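Local structure of protein B (Streptococcus agalactiae, 5H6I) at residues Tyr64-Pro67 against Val68-Ile72. The protein is a secreted pore-forming toxin, the CAMP factor, that permeabilizes membranes and binds the constant region of immunoglobulin G. Numbering follows the deposited sequence.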
# COMPACT_ATOMS: atom_id res chain seq x y z
N TYR A 64 2.95 -6.57 1.54
CA TYR A 64 3.47 -5.28 1.98
C TYR A 64 2.91 -4.86 3.33
O TYR A 64 3.09 -3.71 3.73
CB TYR A 64 3.16 -4.21 0.93
CG TYR A 64 3.58 -4.60 -0.47
CD1 TYR A 64 4.88 -4.36 -0.92
CD2 TYR A 64 2.69 -5.21 -1.34
CE1 TYR A 64 5.27 -4.72 -2.20
CE2 TYR A 64 3.07 -5.57 -2.62
CZ TYR A 64 4.36 -5.32 -3.04
OH TYR A 64 4.74 -5.68 -4.31
N GLU A 65 2.24 -5.77 4.05
CA GLU A 65 1.70 -5.41 5.36
C GLU A 65 2.82 -5.28 6.39
O GLU A 65 2.94 -4.25 7.05
CB GLU A 65 0.67 -6.45 5.80
CG GLU A 65 0.12 -6.21 7.20
CD GLU A 65 -0.48 -7.46 7.81
OE1 GLU A 65 -1.57 -7.88 7.37
OE2 GLU A 65 0.13 -8.03 8.74
N LYS A 66 3.64 -6.32 6.53
CA LYS A 66 4.75 -6.30 7.46
C LYS A 66 5.87 -5.35 7.02
O LYS A 66 6.47 -4.69 7.88
CB LYS A 66 5.30 -7.71 7.66
CG LYS A 66 6.16 -7.86 8.91
CD LYS A 66 5.32 -7.98 10.16
CE LYS A 66 6.18 -7.88 11.41
NZ LYS A 66 6.66 -6.50 11.64
N PRO A 67 6.21 -5.26 5.73
CA PRO A 67 7.22 -4.26 5.32
C PRO A 67 6.87 -2.84 5.74
O PRO A 67 7.74 -2.13 6.28
CB PRO A 67 7.27 -4.43 3.80
CG PRO A 67 6.97 -5.86 3.59
CD PRO A 67 5.94 -6.22 4.63
N VAL A 68 5.64 -2.38 5.50
CA VAL A 68 5.34 -1.00 5.87
C VAL A 68 5.18 -0.87 7.38
O VAL A 68 5.41 0.21 7.94
CB VAL A 68 4.10 -0.48 5.13
CG1 VAL A 68 4.16 -0.86 3.65
CG2 VAL A 68 2.82 -0.99 5.77
N ASN A 69 4.83 -1.94 8.08
CA ASN A 69 4.84 -1.90 9.54
C ASN A 69 6.26 -1.71 10.05
O ASN A 69 6.49 -0.97 11.02
CB ASN A 69 4.23 -3.18 10.12
CG ASN A 69 2.73 -3.12 10.21
OD1 ASN A 69 2.12 -2.07 9.96
ND2 ASN A 69 2.11 -4.23 10.57
N GLU A 70 7.24 -2.36 9.41
CA GLU A 70 8.64 -2.13 9.75
C GLU A 70 9.10 -0.76 9.30
O GLU A 70 9.99 -0.17 9.93
CB GLU A 70 9.50 -3.22 9.11
CG GLU A 70 9.29 -4.60 9.71
CD GLU A 70 9.98 -4.76 11.05
OE1 GLU A 70 9.36 -4.42 12.08
OE2 GLU A 70 11.14 -5.22 11.07
N ALA A 71 8.52 -0.22 8.22
CA ALA A 71 8.89 1.11 7.77
C ALA A 71 8.36 2.18 8.72
O ALA A 71 9.05 3.16 9.01
CB ALA A 71 8.37 1.35 6.35
N ILE A 72 7.13 2.00 9.22
CA ILE A 72 6.58 2.94 10.20
C ILE A 72 7.42 2.92 11.47
O ILE A 72 7.69 3.98 12.06
CB ILE A 72 5.11 2.61 10.48
CG1 ILE A 72 4.26 2.87 9.23
CG2 ILE A 72 4.59 3.42 11.65
CD1 ILE A 72 2.84 2.37 9.34
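Lys66 and Glu70, on the first turns of helix 65-84, show how an i to i+4 salt bridge is assembled from two bent chains. Lys66 sends CG anti to its own amide nitrogen (chi1 -163°) and then bends at chi2 and chi4, which swings the ammonium group forward along the helix. Glu70 bends at chi2, and the two chains cross obliquely, with Lys66 NZ 3.4 Å from Glu70 OE1 and 3.8 Å from Glu70 CG. The bridge runs along the turn closed by the bond from Glu70 N to Lys66 O (2.9 Å); Lys66 is exposed, whereas the Glu70 chain also touches Val135.

At the N-cap, Tyr64 O receives a weak bond from Val68 N (3.4 Å), and both Val68 methyl groups crowd it. The aromatic ring leads away from the turn, leaving its CB to meet Val68 CG1 at 4.4 Å. The Asn69 amide lies flat over Glu65 O, a face contact with CG nearest at 3.4 Å, while the bond to that oxygen comes from Asn69 N. Pro67, which has no amide hydrogen to give, suits the first turn and still accepts from Ala71 N at 2.8 Å.

Both segments lie in the region that binds the constant region of IgG. Polar ties lead outward: Glu65 OE1 accepts from Gly61 N, Asn69 OD1 from Lys56 NZ. The buried side of this helix start packs Val68 and Ala71 against Ile55 and Leu52 of helix 35-58, Val68 also on Ile109 of helix 93-115, and Tyr64 and Pro67 against helix 121-139, where Asn124 holds the tyrosine hydroxyl.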